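Local coordinates for hydroxyethylthiazole kinase (Pyrococcus horikoshii, PDB 3HPD), which probably phosphorylates the hydroxyl group of 4-methyl-5-beta-hydroxyethylthiazole with ATP and magnesium, a salvage-type step toward thiamine diphosphate, at residues 79-82 / 83-87; 105-108 / 109-112; 206-209 / 210-214; 20-23 / 24-28; 122-125 / 126-129. One frame throughout, in Å; residues are numbered along the deposited sequence.

Contact 1 of 5, residues 79-82 / 83-87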
loop_
_atom_site.group_PDB
_atom_site.type_symbol
_atom_site.label_atom_id
_atom_site.label_comp_id
_atom_site.label_asym_id
_atom_site.label_seq_id
_atom_site.Cartn_x
_atom_site.Cartn_y
_atom_site.Cartn_z
ATOM N N THR A 79 -18.464 11.392 -9.998
ATOM C CA THR A 79 -19.593 10.713 -10.617
ATOM C C THR A 79 -20.355 11.681 -11.518
ATOM O O THR A 79 -20.765 11.326 -12.619
ATOM C CB THR A 79 -20.549 10.139 -9.547
ATOM O OG1 THR A 79 -19.842 9.183 -8.745
ATOM C CG2 THR A 79 -21.741 9.448 -10.202
ATOM N N GLU A 80 -20.536 12.909 -11.051
ATOM C CA GLU A 80 -21.251 13.897 -11.843
ATOM C C GLU A 80 -20.452 14.286 -13.089
ATOM O O GLU A 80 -21.010 14.422 -14.174
ATOM C CB GLU A 80 -21.567 15.115 -10.973
ATOM C CG GLU A 80 -22.362 14.731 -9.727
ATOM C CD GLU A 80 -22.676 15.903 -8.818
ATOM O OE1 GLU A 80 -21.843 16.830 -8.724
ATOM O OE2 GLU A 80 -23.750 15.882 -8.183
ATOM N N ILE A 81 -19.140 14.446 -12.934
ATOM C CA ILE A 81 -18.270 14.803 -14.054
ATOM C C ILE A 81 -18.226 13.682 -15.093
ATOM O O ILE A 81 -18.383 13.925 -16.293
ATOM C CB ILE A 81 -16.832 15.089 -13.565
ATOM C CG1 ILE A 81 -16.824 16.343 -12.687
ATOM C CG2 ILE A 81 -15.892 15.254 -14.755
ATOM C CD1 ILE A 81 -15.488 16.627 -12.039
ATOM N N ALA A 82 -18.013 12.454 -14.629
ATOM C CA ALA A 82 -17.952 11.306 -15.522
ATOM C C ALA A 82 -19.255 11.134 -16.298
ATOM O O ALA A 82 -19.230 10.856 -17.493
ATOM C CB ALA A 82 -17.641 10.032 -14.729
ATOM N N ASN A 83 -20.391 11.295 -15.627
ATOM C CA ASN A 83 -21.669 11.144 -16.315
ATOM C C ASN A 83 -21.888 12.232 -17.363
ATOM O O ASN A 83 -22.442 11.968 -18.426
ATOM C CB ASN A 83 -22.831 11.124 -15.319
ATOM C CG ASN A 83 -23.006 9.769 -14.662
ATOM O OD1 ASN A 83 -22.814 8.735 -15.300
ATOM N ND2 ASN A 83 -23.387 9.766 -13.389
ATOM N N GLU A 84 -21.449 13.452 -17.073
ATOM C CA GLU A 84 -21.603 14.538 -18.035
ATOM C C GLU A 84 -20.786 14.238 -19.292
ATOM O O GLU A 84 -21.228 14.508 -20.408
ATOM C CB GLU A 84 -21.134 15.871 -17.435
ATOM C CG GLU A 84 -21.861 16.277 -16.163
ATOM C CD GLU A 84 -21.485 17.670 -15.684
ATOM O OE1 GLU A 84 -20.313 18.068 -15.854
ATOM O OE2 GLU A 84 -22.361 18.363 -15.123
ATOM N N LEU A 85 -19.598 13.667 -19.103
ATOM C CA LEU A 85 -18.704 13.340 -20.213
ATOM C C LEU A 85 -19.005 11.999 -20.873
ATOM O O LEU A 85 -18.548 11.724 -21.985
ATOM C CB LEU A 85 -17.252 13.333 -19.729
ATOM C CG LEU A 85 -16.644 14.663 -19.276
ATOM C CD1 LEU A 85 -15.357 14.403 -18.502
ATOM C CD2 LEU A 85 -16.371 15.542 -20.492
ATOM N N GLY A 86 -19.763 11.155 -20.187
ATOM C CA GLY A 86 -20.073 9.857 -20.749
ATOM C C GLY A 86 -18.975 8.839 -20.500
ATOM O O GLY A 86 -18.830 7.882 -21.258
ATOM N N LYS A 87 -18.179 9.049 -19.457
ATOM C CA LYS A 87 -17.125 8.097 -19.120
ATOM C C LYS A 87 -17.770 7.042 -18.214
ATOM O O LYS A 87 -18.406 7.382 -17.217
ATOM C CB LYS A 87 -15.977 8.797 -18.382
ATOM C CG LYS A 87 -15.275 9.892 -19.187
ATOM C CD LYS A 87 -14.702 9.354 -20.493
ATOM C CE LYS A 87 -14.067 10.459 -21.335
ATOM N NZ LYS A 87 -12.794 10.974 -20.769
#
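A82 and K87 meet where helix 69-85 runs out. The carbonyl oxygen A82 O accepts the backbone N-H of K87 (K87 N to A82 O 2.9 Å, N-H...O angle 151°). On the side-chain side, A82 CB and K87 CB lie 4.2 Å apart. This is the packed flank. The single methyl of A82 already touches I89, V60 and I54, from two strands and a neighbouring helix, which suits so small a residue, and I81 is buried beside it against L50 and I54. One turn back, T79 lies alongside N83, both side chains pointing the same way. Its chi1 of -61° sets OG1 beside the backbone N, turned back to M75 O, and leaves the methyl CG2 anti to that N, 3.6 Å from N83 ND2; threonine thus offers a carbon to its neighbour and keeps its hydroxyl satisfied within the helix. N83 ND2 binds G113 O, and N83 N makes the regular helical bond to T79 O, 3.0 Å long. The helix is the crossover of a beta-alpha-beta unit between strands 59-63 and 89-92, and it is closed by a Schellman motif: K87 N to A82 O, with a weak G86 N to N83 O bond inside it. G86 has positive phi (84°), and a side chain there would press on the carbonyl oxygen of L85, so glycine fits. L85 and E84, both exposed, form the open side. L85 lays CD1 beside I81 CG2 at 3.9 Å. The E84 carboxylate keeps its distance from that of E80, E80 OE1 to E84 OE2 being 6.6 Å, and E80 pairs instead with R112.

Contact 2 of 5, residues 105-108 / 109-112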
loop_
_atom_site.group_PDB
_atom_site.type_symbol
_atom_site.label_atom_id
_atom_site.label_comp_id
_atom_site.label_asym_id
_atom_site.label_seq_id
_atom_site.Cartn_x
_atom_site.Cartn_y
_atom_site.Cartn_z
ATOM N N VAL A 105 -23.619 6.881 1.193
ATOM C CA VAL A 105 -22.777 7.369 0.106
ATOM C C VAL A 105 -22.944 6.520 -1.154
ATOM O O VAL A 105 -22.961 7.047 -2.267
ATOM C CB VAL A 105 -21.288 7.392 0.519
ATOM C CG1 VAL A 105 -20.423 7.812 -0.658
ATOM C CG2 VAL A 105 -21.097 8.355 1.692
ATOM N N SER A 106 -23.074 5.209 -0.984
ATOM C CA SER A 106 -23.254 4.325 -2.130
ATOM C C SER A 106 -24.547 4.673 -2.870
ATOM O O SER A 106 -24.561 4.775 -4.096
ATOM C CB SER A 106 -23.301 2.862 -1.679
ATOM O OG SER A 106 -22.065 2.464 -1.115
ATOM N N LEU A 107 -25.630 4.858 -2.123
ATOM C CA LEU A 107 -26.917 5.189 -2.731
ATOM C C LEU A 107 -26.889 6.561 -3.395
ATOM O O LEU A 107 -27.550 6.782 -4.411
ATOM C CB LEU A 107 -28.031 5.134 -1.679
ATOM C CG LEU A 107 -28.312 3.736 -1.117
ATOM C CD1 LEU A 107 -29.396 3.807 -0.047
ATOM C CD2 LEU A 107 -28.731 2.810 -2.251
ATOM N N GLU A 108 -26.113 7.476 -2.823
ATOM C CA GLU A 108 -25.981 8.827 -3.352
ATOM C C GLU A 108 -25.335 8.773 -4.737
ATOM O O GLU A 108 -25.757 9.463 -5.669
ATOM C CB GLU A 108 -25.122 9.660 -2.400
ATOM C CG GLU A 108 -25.109 11.143 -2.684
ATOM C CD GLU A 108 -24.306 11.914 -1.651
ATOM O OE1 GLU A 108 -24.033 11.348 -0.568
ATOM O OE2 GLU A 108 -23.957 13.084 -1.916
ATOM N N ILE A 109 -24.306 7.945 -4.866
ATOM C CA ILE A 109 -23.603 7.783 -6.131
ATOM C C ILE A 109 -24.501 7.046 -7.128
ATOM O O ILE A 109 -24.577 7.411 -8.305
ATOM C CB ILE A 109 -22.287 7.002 -5.912
ATOM C CG1 ILE A 109 -21.316 7.867 -5.101
ATOM C CG2 ILE A 109 -21.677 6.585 -7.253
ATOM C CD1 ILE A 109 -20.064 7.143 -4.655
ATOM N N LEU A 110 -25.188 6.014 -6.648
ATOM C CA LEU A 110 -26.087 5.239 -7.496
ATOM C C LEU A 110 -27.246 6.092 -8.009
ATOM O O LEU A 110 -27.738 5.883 -9.121
ATOM C CB LEU A 110 -26.630 4.032 -6.723
ATOM C CG LEU A 110 -25.646 2.874 -6.547
ATOM C CD1 LEU A 110 -26.121 1.924 -5.460
ATOM C CD2 LEU A 110 -25.493 2.149 -7.877
ATOM N N SER A 111 -27.677 7.056 -7.202
ATOM C CA SER A 111 -28.779 7.928 -7.588
ATOM C C SER A 111 -28.376 8.774 -8.790
ATOM O O SER A 111 -29.187 9.043 -9.673
ATOM C CB SER A 111 -29.174 8.840 -6.427
ATOM O OG SER A 111 -30.322 9.600 -6.759
ATOM N N ARG A 112 -27.118 9.195 -8.819
ATOM C CA ARG A 112 -26.628 9.992 -9.930
ATOM C C ARG A 112 -26.412 9.100 -11.147
ATOM O O ARG A 112 -26.546 9.550 -12.285
ATOM C CB ARG A 112 -25.348 10.716 -9.520
ATOM C CG ARG A 112 -25.626 11.797 -8.484
ATOM C CD ARG A 112 -24.367 12.432 -7.945
ATOM N NE ARG A 112 -24.661 13.582 -7.091
ATOM C CZ ARG A 112 -25.327 13.520 -5.940
ATOM N NH1 ARG A 112 -25.781 12.359 -5.484
ATOM N NH2 ARG A 112 -25.533 14.626 -5.238
#
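V105 and I109 begin a run of contacts one helical turn apart. V105 CG1 meets I109 CD1 at 4.1 Å, two branched apolar chains on the buried side, and V105 O accepts I109 N. S106 comes next. Its hydroxyl turns back to R102 O, a usual way for a buried serine to be satisfied in a helix, and S106 O takes L110 N at 2.9 Å. L107 sets its CD2 methyl 4.2 Å from L110 CD1, and its side chain packs on L127, E130 and E131 of helix 121-131. E108 closes the segment with a double role. Its carbonyl oxygen accepts R112 NH1 at 2.9 Å, the guanidinium offering its edge nearly in plane while the donor stands 48° above the carbonyl plane; R112 N adds a weak bond. With CG anti to the backbone N (chi1 -169°), the E108 chain runs beside the arginine, E108 CG 3.1 Å from R112 NH1. The carboxylate makes a long salt bridge, E108 OE2 to R112 NH2 4.0 Å, well out of the guanidinium plane: only the charges attract, and its stronger mate is R72. With an alanine in place of R112, E108 O would probably keep just the weak backbone bond from this residue, and E80 would lose its charged partner. The arginine ties its own helix to helix 69-85, in the crossover between strands 89-92 and 116-120, a beta-alpha-beta unit as in the ribokinase-like fold.

Contact 3 of 5, residues 206-209 / 210-214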
loop_
_atom_site.group_PDB
_atom_site.type_symbol
_atom_site.label_atom_id
_atom_site.label_comp_id
_atom_site.label_asym_id
_atom_site.label_seq_id
_atom_site.Cartn_x
_atom_site.Cartn_y
_atom_site.Cartn_z
ATOM N N ALA A 206 -14.243 0.080 -20.540
ATOM C CA ALA A 206 -13.748 1.136 -21.411
ATOM C C ALA A 206 -13.757 0.657 -22.865
ATOM O O ALA A 206 -13.754 1.470 -23.791
ATOM C CB ALA A 206 -12.329 1.534 -21.002
ATOM N N VAL A 207 -13.782 -0.659 -23.068
ATOM C CA VAL A 207 -13.760 -1.209 -24.420
ATOM C C VAL A 207 -14.952 -2.080 -24.833
ATOM O O VAL A 207 -15.023 -2.528 -25.976
ATOM C CB VAL A 207 -12.463 -2.023 -24.661
ATOM C CG1 VAL A 207 -11.245 -1.125 -24.480
ATOM C CG2 VAL A 207 -12.399 -3.207 -23.708
ATOM N N THR A 208 -15.881 -2.326 -23.914
ATOM C CA THR A 208 -17.055 -3.138 -24.228
ATOM C C THR A 208 -18.211 -2.804 -23.290
ATOM O O THR A 208 -18.001 -2.241 -22.216
ATOM C CB THR A 208 -16.723 -4.652 -24.155
ATOM O OG1 THR A 208 -17.919 -5.420 -24.336
ATOM C CG2 THR A 208 -16.085 -5.002 -22.830
ATOM N N GLU A 209 -19.433 -3.133 -23.697
ATOM C CA GLU A 209 -20.599 -2.826 -22.873
ATOM C C GLU A 209 -20.532 -3.468 -21.487
ATOM O O GLU A 209 -19.955 -4.540 -21.319
ATOM C CB GLU A 209 -21.883 -3.223 -23.606
ATOM C CG GLU A 209 -22.206 -2.284 -24.768
ATOM C CD GLU A 209 -22.356 -0.834 -24.321
ATOM O OE1 GLU A 209 -23.352 -0.517 -23.633
ATOM O OE2 GLU A 209 -21.473 -0.011 -24.649
ATOM N N PRO A 210 -21.120 -2.802 -20.477
ATOM C CA PRO A 210 -21.181 -3.198 -19.064
ATOM C C PRO A 210 -21.412 -4.666 -18.703
ATOM O O PRO A 210 -20.672 -5.222 -17.891
ATOM C CB PRO A 210 -22.271 -2.291 -18.504
ATOM C CG PRO A 210 -22.064 -1.039 -19.274
ATOM C CD PRO A 210 -21.882 -1.556 -20.689
ATOM N N LEU A 211 -22.435 -5.295 -19.273
ATOM C CA LEU A 211 -22.700 -6.692 -18.941
ATOM C C LEU A 211 -21.547 -7.602 -19.351
ATOM O O LEU A 211 -21.081 -8.418 -18.559
ATOM C CB LEU A 211 -23.997 -7.173 -19.598
ATOM C CG LEU A 211 -24.359 -8.629 -19.289
ATOM C CD1 LEU A 211 -24.438 -8.834 -17.780
ATOM C CD2 LEU A 211 -25.686 -8.981 -19.952
ATOM N N LYS A 212 -21.088 -7.460 -20.589
ATOM C CA LYS A 212 -19.986 -8.277 -21.087
ATOM C C LYS A 212 -18.661 -7.897 -20.433
ATOM O O LYS A 212 -17.808 -8.750 -20.207
ATOM C CB LYS A 212 -19.866 -8.136 -22.607
ATOM C CG LYS A 212 -21.014 -8.765 -23.380
ATOM C CD LYS A 212 -20.888 -8.478 -24.866
ATOM C CE LYS A 212 -21.970 -9.185 -25.664
ATOM N NZ LYS A 212 -21.842 -8.898 -27.122
ATOM N N ALA A 213 -18.494 -6.615 -20.130
ATOM C CA ALA A 213 -17.263 -6.135 -19.504
ATOM C C ALA A 213 -17.088 -6.726 -18.107
ATOM O O ALA A 213 -16.024 -7.249 -17.768
ATOM C CB ALA A 213 -17.278 -4.610 -19.427
ATOM N N THR A 214 -18.140 -6.640 -17.299
ATOM C CA THR A 214 -18.096 -7.154 -15.938
ATOM C C THR A 214 -17.945 -8.675 -15.929
ATOM O O THR A 214 -17.170 -9.223 -15.142
ATOM C CB THR A 214 -19.363 -6.750 -15.158
ATOM O OG1 THR A 214 -19.569 -5.337 -15.286
ATOM C CG2 THR A 214 -19.212 -7.090 -13.679
#
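T208 and E209 meet P210, K212 and A213 at the N-terminal end of helix 210-231, where E209 occupies the N-cap position and P210 opens the first turn. Backbone hydrogen bonding starts the helix: E209 O accepts A213 N at 2.8 Å, with a C=O...N angle of 162°, so the donor lies nearly on the line of the carbonyl bond. Proline suits the place after the cap because amide N-H groups of a first turn have no carbonyl of a preceding turn to bind, and P210 brings none. Its ring packs on V205 and on T161 of strand 161-165. The apolar contact is between T208 and A213. With OG1 anti to the backbone N (chi1 174°), the methyl T208 CG2 falls between that N and the carbonyl carbon and comes to 3.6 Å from A213 CB. Small A213 lets the threonine come close while also meeting F204 and V205 of helix 193-205. Two van der Waals contacts set an oxygen against carbon. T208 OG1 lies 3.8 Å from K212 CB, the two side chains crossing at about a right angle. In E209 the bend at chi2 (-58°) brings the carboxylate back beside the proline ring, E209 OE1 to P210 CD being 3.5 Å. K212, extended, runs away from the turn and touches F3 of helix 2-14. Side-chain hydrogen bonding is added one turn on, where T214 turns its hydroxyl back along the helix. P210 O is gripped twice, by T214 N at 3.0 Å and by T214 OG1 at 2.8 Å, the two donors reaching it from opposite faces of its carbonyl plane.

Contact 4 of 5, residues 20-23 / 24-28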
loop_
_atom_site.group_PDB
_atom_site.type_symbol
_atom_site.label_atom_id
_atom_site.label_comp_id
_atom_site.label_asym_id
_atom_site.label_seq_id
_atom_site.Cartn_x
_atom_site.Cartn_y
_atom_site.Cartn_z
ATOM N N ASN A 20 -8.898 5.786 -10.855
ATOM C CA ASN A 20 -9.387 5.217 -9.602
ATOM C C ASN A 20 -9.423 6.228 -8.463
ATOM O O ASN A 20 -8.434 6.917 -8.198
ATOM C CB ASN A 20 -8.498 4.045 -9.145
ATOM C CG ASN A 20 -8.561 2.851 -10.073
ATOM O OD1 ASN A 20 -9.101 1.799 -9.717
ATOM N ND2 ASN A 20 -8.003 2.999 -11.268
ATOM N N ILE A 21 -10.577 6.326 -7.811
ATOM C CA ILE A 21 -10.744 7.167 -6.630
ATOM C C ILE A 21 -11.051 6.005 -5.702
ATOM O O ILE A 21 -12.194 5.569 -5.575
ATOM C CB ILE A 21 -11.942 8.111 -6.764
ATOM C CG1 ILE A 21 -11.743 9.003 -7.994
ATOM C CG2 ILE A 21 -12.069 8.962 -5.505
ATOM C CD1 ILE A 21 -12.910 9.917 -8.299
ATOM N N THR A 22 -10.007 5.489 -5.069
ATOM C CA THR A 22 -10.152 4.286 -4.276
ATOM C C THR A 22 -9.710 4.329 -2.810
ATOM O O THR A 22 -9.434 5.401 -2.264
ATOM C CB THR A 22 -9.436 3.149 -5.044
ATOM O OG1 THR A 22 -9.752 1.883 -4.465
ATOM C CG2 THR A 22 -7.922 3.376 -5.036
ATOM N N ASN A 23 -9.652 3.162 -2.171
ATOM C CA ASN A 23 -9.284 3.099 -0.758
ATOM C C ASN A 23 -7.798 2.846 -0.509
ATOM O O ASN A 23 -7.095 2.290 -1.351
ATOM C CB ASN A 23 -10.168 2.073 -0.016
ATOM C CG ASN A 23 -9.747 0.632 -0.247
ATOM O OD1 ASN A 23 -8.662 0.222 0.157
ATOM N ND2 ASN A 23 -10.621 -0.150 -0.879
ATOM N N PHE A 24 -7.329 3.273 0.660
ATOM C CA PHE A 24 -5.922 3.168 1.027
ATOM C C PHE A 24 -5.316 1.779 1.051
ATOM O O PHE A 24 -4.113 1.622 0.845
ATOM C CB PHE A 24 -5.698 3.836 2.385
ATOM C CG PHE A 24 -6.099 5.281 2.415
ATOM C CD1 PHE A 24 -5.537 6.188 1.521
ATOM C CD2 PHE A 24 -7.044 5.736 3.329
ATOM C CE1 PHE A 24 -5.920 7.531 1.529
ATOM C CE2 PHE A 24 -7.433 7.075 3.348
ATOM C CZ PHE A 24 -6.866 7.976 2.448
ATOM N N VAL A 25 -6.139 0.772 1.304
ATOM C CA VAL A 25 -5.649 -0.597 1.375
ATOM C C VAL A 25 -5.350 -1.194 0.003
ATOM O O VAL A 25 -4.484 -2.062 -0.123
ATOM C CB VAL A 25 -6.681 -1.506 2.094
ATOM C CG1 VAL A 25 -6.159 -2.937 2.188
ATOM C CG2 VAL A 25 -6.976 -0.959 3.477
ATOM N N VAL A 26 -6.040 -0.713 -1.027
ATOM C CA VAL A 26 -5.865 -1.279 -2.365
ATOM C C VAL A 26 -5.216 -0.387 -3.421
ATOM O O VAL A 26 -5.224 -0.721 -4.607
ATOM C CB VAL A 26 -7.221 -1.776 -2.906
ATOM C CG1 VAL A 26 -7.900 -2.657 -1.857
ATOM C CG2 VAL A 26 -8.115 -0.588 -3.267
ATOM N N MET A 27 -4.643 0.733 -2.993
ATOM C CA MET A 27 -3.994 1.668 -3.910
ATOM C C MET A 27 -2.970 1.018 -4.843
ATOM O O MET A 27 -3.078 1.114 -6.064
ATOM C CB MET A 27 -3.300 2.779 -3.115
ATOM C CG MET A 27 -4.229 3.833 -2.518
ATOM S SD MET A 27 -4.721 5.108 -3.706
ATOM C CE MET A 27 -5.999 5.980 -2.755
ATOM N N ASN A 28 -1.976 0.359 -4.259
ATOM C CA ASN A 28 -0.909 -0.281 -5.030
ATOM C C ASN A 28 -1.375 -1.538 -5.735
ATOM O O ASN A 28 -1.068 -1.816 -6.893
ATOM C CB ASN A 28 0.229 -0.646 -4.084
ATOM C CG ASN A 28 1.430 -1.187 -4.810
ATOM O OD1 ASN A 28 1.591 -2.397 -4.971
ATOM N ND2 ASN A 28 2.275 -0.285 -5.279
#
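N23 folds its side chain over the turn that follows strand 17-21, meeting V25 and V26. CG stands between the backbone N and the carbonyl carbon (chi1 78°), which carries the amide forward over the next peptides. There N23 OD1 receives weak bonds from V25 N at 2.8 Å and V26 N at 3.0 Å, the V25 bond closing what fits an Asx turn. V26 N also reaches N23 O at 3.2 Å, sharing one N-H between the side-chain and main-chain oxygens of a single residue. The other end of the amide, ND2, donates to N63 OD1, and the V26 side chain crosses the amide at about a right angle, V26 CG2 3.5 Å from N23 ND2. Asparagine suits the place, having an acceptor for the turn and a donor for the neighbouring strand on one short flat group. A leucine in its place would probably leave N63 without this donor and set the V25 and V26 amides free of their side-chain hold. In T22, OG1 is anti to the backbone N (chi1 -169°), which turns it to V26 CG2 at a tight 3.2 Å and the methyl T22 CG2 to M27 SD at 3.9 Å. Unbranched M27, bent at chi2 (-82°), lies against the threonine, CE 3.5 Å from T22 O. F24 meets F24 of both neighbouring subunits edge-to-face, and V25 O accepts N28 ND2 of the second subunit. M27 lies near M43 and V26 near G192, the predicted substrate residues, and V25 packs on M43 of the second subunit, consistent with a thiazole pocket at the trimer interfaces.

Contact 5 of 5, residues 122-125 / 126-129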
loop_
_atom_site.group_PDB
_atom_site.type_symbol
_atom_site.label_atom_id
_atom_site.label_comp_id
_atom_site.label_asym_id
_atom_site.label_seq_id
_atom_site.Cartn_x
_atom_site.Cartn_y
_atom_site.Cartn_z
ATOM N N GLY A 122 -24.058 -9.435 0.810
ATOM C CA GLY A 122 -24.455 -8.538 1.881
ATOM C C GLY A 122 -24.522 -7.076 1.478
ATOM O O GLY A 122 -25.468 -6.368 1.836
ATOM N N GLU A 123 -23.526 -6.623 0.725
ATOM C CA GLU A 123 -23.471 -5.231 0.286
ATOM C C GLU A 123 -24.599 -4.872 -0.671
ATOM O O GLU A 123 -25.276 -3.863 -0.484
ATOM C CB GLU A 123 -22.112 -4.940 -0.366
ATOM C CG GLU A 123 -20.930 -5.223 0.559
ATOM C CD GLU A 123 -19.583 -5.160 -0.142
ATOM O OE1 GLU A 123 -19.514 -5.482 -1.350
ATOM O OE2 GLU A 123 -18.580 -4.810 0.522
ATOM N N ILE A 124 -24.812 -5.695 -1.693
ATOM C CA ILE A 124 -25.869 -5.409 -2.653
ATOM C C ILE A 124 -27.260 -5.570 -2.041
ATOM O O ILE A 124 -28.169 -4.803 -2.347
ATOM C CB ILE A 124 -25.754 -6.305 -3.905
ATOM C CG1 ILE A 124 -24.360 -6.159 -4.523
ATOM C CG2 ILE A 124 -26.818 -5.913 -4.923
ATOM C CD1 ILE A 124 -23.951 -4.717 -4.823
ATOM N N SER A 125 -27.431 -6.556 -1.167
ATOM C CA SER A 125 -28.735 -6.757 -0.546
ATOM C C SER A 125 -29.063 -5.575 0.365
ATOM O O SER A 125 -30.215 -5.164 0.467
ATOM C CB SER A 125 -28.759 -8.067 0.248
ATOM O OG SER A 125 -27.804 -8.055 1.291
ATOM N N ALA A 126 -28.043 -5.023 1.015
ATOM C CA ALA A 126 -28.244 -3.881 1.900
ATOM C C ALA A 126 -28.641 -2.639 1.102
ATOM O O ALA A 126 -29.465 -1.842 1.551
ATOM C CB ALA A 126 -26.978 -3.607 2.701
ATOM N N LEU A 127 -28.055 -2.480 -0.081
ATOM C CA LEU A 127 -28.355 -1.333 -0.933
ATOM C C LEU A 127 -29.762 -1.412 -1.513
ATOM O O LEU A 127 -30.469 -0.408 -1.587
ATOM C CB LEU A 127 -27.341 -1.236 -2.078
ATOM C CG LEU A 127 -25.901 -0.888 -1.691
ATOM C CD1 LEU A 127 -25.014 -0.931 -2.930
ATOM C CD2 LEU A 127 -25.861 0.496 -1.055
ATOM N N LEU A 128 -30.162 -2.606 -1.935
ATOM C CA LEU A 128 -31.492 -2.801 -2.500
ATOM C C LEU A 128 -32.545 -2.685 -1.400
ATOM O O LEU A 128 -33.649 -2.187 -1.631
ATOM C CB LEU A 128 -31.587 -4.178 -3.163
ATOM C CG LEU A 128 -32.920 -4.532 -3.825
ATOM C CD1 LEU A 128 -33.233 -3.533 -4.932
ATOM C CD2 LEU A 128 -32.849 -5.945 -4.387
ATOM N N GLY A 129 -32.193 -3.148 -0.205
ATOM C CA GLY A 129 -33.114 -3.087 0.913
ATOM C C GLY A 129 -33.347 -1.667 1.386
ATOM O O GLY A 129 -34.489 -1.238 1.549
#
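Helix 121-131, which follows strand 116-120 at the predicted ATP side of the sheet, brings the side chains of I124 and L127 together. I124 CD1 and L127 CD1 are 4.4 Å apart, a loose apolar meeting of two branched chains; I124 leans on A154 of helix 144-157, whereas L127 turns to S106, L107 and L110 of helix 100-112. Four regular backbone bonds tie the two turns: A126 N to G122 O, L127 N to E123 O at 3.1 Å, L128 N to I124 O at 3.0 Å, and G129 N to S125 O at 2.9 Å, the third being the straightest at 161°. The methyl of A126, CB, sits 3.3 Å from G122 O, as a CB does against the carbonyl one turn before. S125 places OG between its backbone N and carbonyl carbon (chi1 61°), turned back along the helix, where it hydrogen-bonds to F121 O. L128, with CG anti to the backbone N (chi1 -179°), reaches L150, N153 and E157. E123 points its carboxylate to a loop, OE2 bound to G95 N. The side chain of E123 is about 5 Å from that of K118 and about 5 Å from a bound phosphate. The leucines and isoleucine thus give the helix two apolar seams, whereas the amide of G95 fixes E123 close to the predicted ATP residues, in a pocket that the phosphate perhaps marks.

How the contacts relate
Contacts 1, 2 and 5 run along neighbouring helices of one layer. Contacts 1 and 2 touch directly, with E80 OE2 to R112 NE at 2.7 Å as a salt bridge and T79 OG1 against I109 CG2 at 3.5 Å. Contacts 2 and 5 share an apolar seam, S106 CB to L127 CD2 being 3.5 Å. Contact 5 reaches the probable nucleotide site, the E123 side chain being about 6 Å from that of T165. Contact 4 adjoins the predicted substrate residues, M27 and V26 lying about 4 Å from M43 and G192 respectively. The centres of contacts 4 and 5 are about 22 Å apart, their nearest atoms about 9 Å. Contact 3 touches none of the others and lies across the chain's centre from contact 4.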